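Local coordinates for hypothetical protein PG0816 (PDB 2APL) that is of unknown function, an all-helical single-chain member of the DUF1896 family from Porphyromonas gingivalis, at residues F72-T77 / S110-Y115; D119-S124 / E128-E133. One frame throughout, in Å; residues are numbered along the deposited sequence.

Contact 1: residues F72-T77 / S110-Y115; sequences FSRYDT and SVFAKY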
loop_
_atom_site.group_PDB
_atom_site.type_symbol
_atom_site.label_atom_id
_atom_site.label_comp_id
_atom_site.label_asym_id
_atom_site.label_seq_id
_atom_site.Cartn_x
_atom_site.Cartn_y
_atom_site.Cartn_z
ATOM N N PHE A 72 -5.446 0.276 0.934
ATOM C CA PHE A 72 -5.210 1.667 0.563
ATOM C C PHE A 72 -3.731 2.033 0.733
ATOM O O PHE A 72 -3.116 1.787 1.793
ATOM C CB PHE A 72 -6.131 2.691 1.283
ATOM C CG PHE A 72 -5.926 4.123 0.793
ATOM C CD1 PHE A 72 -6.655 4.606 -0.305
ATOM C CD2 PHE A 72 -4.939 4.912 1.350
ATOM C CE1 PHE A 72 -6.420 5.895 -0.802
ATOM C CE2 PHE A 72 -4.667 6.186 0.863
ATOM C CZ PHE A 72 -5.429 6.703 -0.198
ATOM N N SER A 73 -3.180 2.592 -0.340
ATOM C CA SER A 73 -1.764 2.884 -0.401
ATOM C C SER A 73 -1.589 4.385 -0.643
ATOM O O SER A 73 -1.946 4.907 -1.730
ATOM C CB SER A 73 -1.107 2.074 -1.515
ATOM O OG SER A 73 0.227 2.517 -1.740
ATOM N N ARG A 74 -1.017 5.062 0.346
ATOM C CA ARG A 74 -0.578 6.483 0.151
ATOM C C ARG A 74 0.416 6.627 -0.993
ATOM O O ARG A 74 0.272 7.523 -1.799
ATOM C CB ARG A 74 -0.025 7.075 1.442
ATOM C CG ARG A 74 -1.118 7.089 2.553
ATOM C CD ARG A 74 -0.588 7.639 3.873
ATOM N NE ARG A 74 0.542 6.820 4.324
ATOM C CZ ARG A 74 1.464 7.205 5.213
ATOM N NH1 ARG A 74 1.396 8.419 5.810
ATOM N NH2 ARG A 74 2.460 6.379 5.501
ATOM N N TYR A 75 1.406 5.724 -1.052
ATOM C CA TYR A 75 2.374 5.710 -2.146
ATOM C C TYR A 75 1.706 5.659 -3.509
ATOM O O TYR A 75 1.971 6.534 -4.342
ATOM C CB TYR A 75 3.381 4.594 -1.983
ATOM C CG TYR A 75 4.249 4.371 -3.210
ATOM C CD1 TYR A 75 5.413 5.126 -3.404
ATOM C CD2 TYR A 75 3.881 3.439 -4.203
ATOM C CE1 TYR A 75 6.206 4.962 -4.569
ATOM C CE2 TYR A 75 4.683 3.239 -5.357
ATOM C CZ TYR A 75 5.836 3.988 -5.508
ATOM O OH TYR A 75 6.616 3.821 -6.608
ATOM N N ASP A 76 0.828 4.674 -3.722
ATOM C CA ASP A 76 0.085 4.547 -4.976
ATOM C C ASP A 76 -0.751 5.798 -5.295
ATOM O O ASP A 76 -0.871 6.193 -6.460
ATOM C CB ASP A 76 -0.852 3.309 -4.944
ATOM C CG ASP A 76 -0.100 1.958 -5.107
ATOM O OD1 ASP A 76 1.139 1.945 -5.331
ATOM O OD2 ASP A 76 -0.773 0.885 -4.997
ATOM N N THR A 77 -1.370 6.391 -4.270
ATOM C CA THR A 77 -2.221 7.568 -4.449
ATOM C C THR A 77 -1.376 8.784 -4.966
ATOM O O THR A 77 -1.776 9.500 -5.915
ATOM C CB THR A 77 -2.940 7.934 -3.125
ATOM O OG1 THR A 77 -3.786 6.865 -2.753
ATOM C CG2 THR A 77 -3.844 9.204 -3.289
ATOM N N SER A 110 0.116 15.867 6.478
ATOM C CA SER A 110 -0.963 16.590 7.191
ATOM C C SER A 110 -2.278 16.486 6.423
ATOM O O SER A 110 -3.374 16.548 7.028
ATOM C CB SER A 110 -0.607 18.066 7.414
ATOM O OG SER A 110 -0.915 18.844 6.263
ATOM N N VAL A 111 -2.177 16.361 5.089
ATOM C CA VAL A 111 -3.367 16.098 4.287
ATOM C C VAL A 111 -3.886 14.659 4.506
ATOM O O VAL A 111 -5.079 14.470 4.861
ATOM C CB VAL A 111 -3.112 16.392 2.753
ATOM C CG1 VAL A 111 -4.245 15.820 1.900
ATOM C CG2 VAL A 111 -2.914 17.885 2.502
ATOM N N PHE A 112 -3.033 13.626 4.299
ATOM C CA PHE A 112 -3.483 12.238 4.467
ATOM C C PHE A 112 -4.068 11.990 5.907
ATOM O O PHE A 112 -5.017 11.193 6.100
ATOM C CB PHE A 112 -2.312 11.255 4.224
ATOM C CG PHE A 112 -1.999 10.962 2.785
ATOM C CD1 PHE A 112 -2.876 10.228 2.000
ATOM C CD2 PHE A 112 -0.761 11.312 2.244
ATOM C CE1 PHE A 112 -2.536 9.846 0.666
ATOM C CE2 PHE A 112 -0.432 10.957 0.940
ATOM C CZ PHE A 112 -1.326 10.222 0.147
ATOM N N ALA A 113 -3.488 12.676 6.904
ATOM C CA ALA A 113 -3.823 12.440 8.316
ATOM C C ALA A 113 -5.260 12.820 8.707
ATOM O O ALA A 113 -5.769 12.367 9.750
ATOM C CB ALA A 113 -2.827 13.154 9.233
ATOM N N LYS A 114 -5.893 13.654 7.872
ATOM C CA LYS A 114 -7.267 14.087 8.083
ATOM C C LYS A 114 -8.266 13.004 7.710
ATOM O O LYS A 114 -9.417 13.116 8.054
ATOM C CB LYS A 114 -7.580 15.343 7.277
ATOM C CG LYS A 114 -6.828 16.571 7.783
ATOM C CD LYS A 114 -7.449 17.877 7.305
ATOM C CE LYS A 114 -7.303 18.069 5.801
ATOM N NZ LYS A 114 -7.764 19.430 5.423
ATOM N N TYR A 115 -7.816 11.968 6.997
ATOM C CA TYR A 115 -8.716 10.895 6.514
ATOM C C TYR A 115 -8.486 9.571 7.213
ATOM O O TYR A 115 -7.393 9.281 7.693
ATOM C CB TYR A 115 -8.560 10.737 4.993
ATOM C CG TYR A 115 -8.860 11.999 4.237
ATOM C CD1 TYR A 115 -10.157 12.246 3.775
ATOM C CD2 TYR A 115 -7.861 12.971 3.992
ATOM C CE1 TYR A 115 -10.475 13.421 3.076
ATOM C CE2 TYR A 115 -8.171 14.168 3.300
ATOM C CZ TYR A 115 -9.481 14.375 2.845
ATOM O OH TYR A 115 -9.827 15.521 2.158
#
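F112, on helix 106-112, lays one ring face against the aliphatic part of R74, in the first turn of helix 74-85. The main interaction is CH-pi: R74 CG stands 3.7 Å from the centroid of the F112 ring and only 16° off its normal, displaced toward the CD1-CE1 bond at the rim. R74 CB rides over the far end of the ring, 3.6 Å from F112 CZ, while R74 CD covers the near end, 3.8 Å from F112 CG. The methylenes thus run along the ring from tip to root. A bend at chi3 (-59°) then turns the guanidinium, whose plane lies 68° from that of the ring; its cation-pi attraction is weak at most. T77 CG2 meets the same ring at its edge, and F72 brings CE2 to 4.2 Å from F112 CE1.

Behind these groups, capping fixes the start of helix 74-85. S73 is the N-cap, its OG accepting from D76 N in a nearly straight bond, and S73 O takes both T77 N and T77 OG1 from opposite faces of its carbonyl plane, which steadies the threonine beside the ring. A type I beta turn runs from F112 to Y115. Helix 126-143 borders the contact through Y127 and L130 at F72 and L134 at T77, and L103 of helix 94-103 touches R74.

Contact 2: residues D119-S124 / E128-E133; sequences DDFEAS and EHLYTE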
loop_
_atom_site.group_PDB
_atom_site.type_symbol
_atom_site.label_atom_id
_atom_site.label_comp_id
_atom_site.label_asym_id
_atom_site.label_seq_id
_atom_site.Cartn_x
_atom_site.Cartn_y
_atom_site.Cartn_z
ATOM N N ASP A 119 -9.574 0.023 4.195
ATOM C CA ASP A 119 -9.476 -0.760 2.952
ATOM C C ASP A 119 -10.437 -0.313 1.836
ATOM O O ASP A 119 -10.116 -0.391 0.662
ATOM C CB ASP A 119 -9.622 -2.246 3.264
ATOM C CG ASP A 119 -8.352 -2.815 3.836
ATOM O OD1 ASP A 119 -7.272 -2.198 3.644
ATOM O OD2 ASP A 119 -8.405 -3.866 4.462
ATOM N N ASP A 120 -11.612 0.152 2.220
ATOM C CA ASP A 120 -12.639 0.571 1.283
ATOM C C ASP A 120 -12.620 2.071 1.017
ATOM O O ASP A 120 -13.568 2.597 0.419
ATOM C CB ASP A 120 -13.984 0.260 1.916
ATOM C CG ASP A 120 -13.902 0.285 3.438
ATOM O OD1 ASP A 120 -14.275 1.335 4.024
ATOM O OD2 ASP A 120 -13.372 -0.728 4.010
ATOM N N PHE A 121 -11.557 2.749 1.453
ATOM C CA PHE A 121 -11.468 4.219 1.333
ATOM C C PHE A 121 -11.561 4.724 -0.098
ATOM O O PHE A 121 -12.247 5.707 -0.376
ATOM C CB PHE A 121 -10.223 4.786 1.995
ATOM C CG PHE A 121 -10.171 6.298 1.941
ATOM C CD1 PHE A 121 -10.941 7.071 2.831
ATOM C CD2 PHE A 121 -9.399 6.941 0.978
ATOM C CE1 PHE A 121 -10.916 8.475 2.782
ATOM C CE2 PHE A 121 -9.366 8.360 0.918
ATOM C CZ PHE A 121 -10.145 9.116 1.822
ATOM N N GLU A 122 -10.875 4.047 -1.011
ATOM C CA GLU A 122 -10.849 4.517 -2.375
ATOM C C GLU A 122 -12.211 4.530 -3.079
ATOM O O GLU A 122 -12.470 5.426 -3.912
ATOM C CB GLU A 122 -9.780 3.808 -3.195
ATOM C CG GLU A 122 -9.438 4.603 -4.434
ATOM C CD GLU A 122 -8.700 3.826 -5.482
ATOM O OE1 GLU A 122 -7.954 2.890 -5.130
ATOM O OE2 GLU A 122 -8.856 4.175 -6.667
ATOM N N ALA A 123 -13.080 3.576 -2.718
ATOM C CA ALA A 123 -14.507 3.604 -3.080
ATOM C C ALA A 123 -15.342 4.700 -2.361
ATOM O O ALA A 123 -16.394 5.096 -2.858
ATOM C CB ALA A 123 -15.143 2.194 -2.879
ATOM N N SER A 124 -14.882 5.140 -1.190
ATOM C CA SER A 124 -15.439 6.233 -0.354
ATOM C C SER A 124 -15.808 7.517 -1.140
ATOM O O SER A 124 -15.051 7.909 -2.048
ATOM C CB SER A 124 -14.300 6.638 0.621
ATOM O OG SER A 124 -14.703 6.994 1.929
ATOM N N GLU A 128 -12.374 11.401 -3.380
ATOM C CA GLU A 128 -12.246 12.489 -4.334
ATOM C C GLU A 128 -11.728 13.734 -3.614
ATOM O O GLU A 128 -10.909 14.468 -4.158
ATOM C CB GLU A 128 -13.569 12.768 -5.081
ATOM C CG GLU A 128 -14.676 11.699 -4.948
ATOM C CD GLU A 128 -14.267 10.221 -5.268
ATOM O OE1 GLU A 128 -13.469 9.967 -6.213
ATOM O OE2 GLU A 128 -14.773 9.302 -4.571
ATOM N N HIS A 129 -12.178 13.933 -2.372
ATOM C CA HIS A 129 -11.703 15.014 -1.529
ATOM C C HIS A 129 -10.200 14.947 -1.258
ATOM O O HIS A 129 -9.483 15.951 -1.397
ATOM C CB HIS A 129 -12.470 15.072 -0.209
ATOM C CG HIS A 129 -13.912 15.442 -0.358
ATOM N ND1 HIS A 129 -14.935 14.597 0.014
ATOM C CD2 HIS A 129 -14.506 16.578 -0.807
ATOM C CE1 HIS A 129 -16.100 15.183 -0.220
ATOM N NE2 HIS A 129 -15.868 16.386 -0.720
ATOM N N LEU A 130 -9.745 13.774 -0.825
ATOM C CA LEU A 130 -8.328 13.515 -0.662
ATOM C C LEU A 130 -7.538 13.846 -1.944
ATOM O O LEU A 130 -6.588 14.618 -1.906
ATOM C CB LEU A 130 -8.088 12.034 -0.238
ATOM C CG LEU A 130 -6.614 11.667 -0.134
ATOM C CD1 LEU A 130 -5.862 12.561 0.885
ATOM C CD2 LEU A 130 -6.471 10.178 0.184
ATOM N N TYR A 131 -7.950 13.263 -3.065
ATOM C CA TYR A 131 -7.240 13.414 -4.334
ATOM C C TYR A 131 -7.088 14.877 -4.789
ATOM O O TYR A 131 -6.008 15.287 -5.285
ATOM C CB TYR A 131 -7.972 12.614 -5.398
ATOM C CG TYR A 131 -7.309 12.547 -6.752
ATOM C CD1 TYR A 131 -6.561 11.432 -7.125
ATOM C CD2 TYR A 131 -7.469 13.576 -7.676
ATOM C CE1 TYR A 131 -5.960 11.352 -8.392
ATOM C CE2 TYR A 131 -6.875 13.524 -8.912
ATOM C CZ TYR A 131 -6.138 12.411 -9.279
ATOM O OH TYR A 131 -5.561 12.367 -10.529
ATOM N N THR A 132 -8.188 15.630 -4.657
ATOM C CA THR A 132 -8.207 17.028 -4.998
ATOM C C THR A 132 -7.302 17.764 -4.029
ATOM O O THR A 132 -6.542 18.661 -4.430
ATOM C CB THR A 132 -9.648 17.564 -4.910
ATOM O OG1 THR A 132 -10.442 16.860 -5.875
ATOM C CG2 THR A 132 -9.720 19.076 -5.139
ATOM N N GLU A 133 -7.339 17.362 -2.754
ATOM C CA GLU A 133 -6.568 18.121 -1.773
ATOM C C GLU A 133 -5.072 17.892 -2.042
ATOM O O GLU A 133 -4.268 18.831 -1.964
ATOM C CB GLU A 133 -6.999 17.754 -0.354
ATOM C CG GLU A 133 -6.465 18.618 0.703
ATOM C CD GLU A 133 -7.178 18.455 2.047
ATOM O OE1 GLU A 133 -8.038 17.539 2.233
ATOM O OE2 GLU A 133 -6.885 19.296 2.931
#
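F121 and L130 join the irregular segment 119-124 to the first turns of helix 126-143, a worked example of a loop aromatic packing on the helix that follows it. From its CB, the F121 side chain extends with CG anti to the backbone N (chi1 -177°), a torsion that carries the far end of the ring to the helix. The approach is made by CE2 and CZ. F121 CE2 comes to 3.5 Å from L130 CD2 and also lies 4.1 Å from L130 CB, whereas F121 CZ sits 4.1 Å from L130 CB. The leucine methyl arrives obliquely to the ring, and the pair is buried and purely apolar. F72 adds an edge-to-face contact with F121, and Y127 also touches this ring.

Nearer the surface, the E128 chain bends at chi2 (-52°) and brings OE2 to 2.9 Å from S124 O. Both atoms are acceptors as modelled, so this approach is not a hydrogen bond; the hydroxyl of S124 turns instead to E126. Within the helix, E128 O receives T132 N and T132 OG1 from opposite faces of its carbonyl plane, the threonine hydroxyl bonding back to the preceding turn at 3.0 Å. The whole is a loop of partly helical backbone angles (121-123) that packs back on the helix it leads into, a local contact in an all-helical fold.

Contact 1 closes before contact 2 opens, so the two stand in series along the chain, with centres about 9 Å apart and on the same side of the molecule's centre. Helix 106-112 and helix 126-143 are successive helices, and the loop between them supplies the first segment of contact 2. Direct bonds join the pair: K114 NZ makes a salt bridge with E133 OE2 at 2.6 Å, and Y115 OH probably hydrogen-bonds E133 OE1. L130 also packs on F112. The two contacts therefore form one continuous region of an all-helical chain, in which helices 74-85, 106-112 and 126-143 come together.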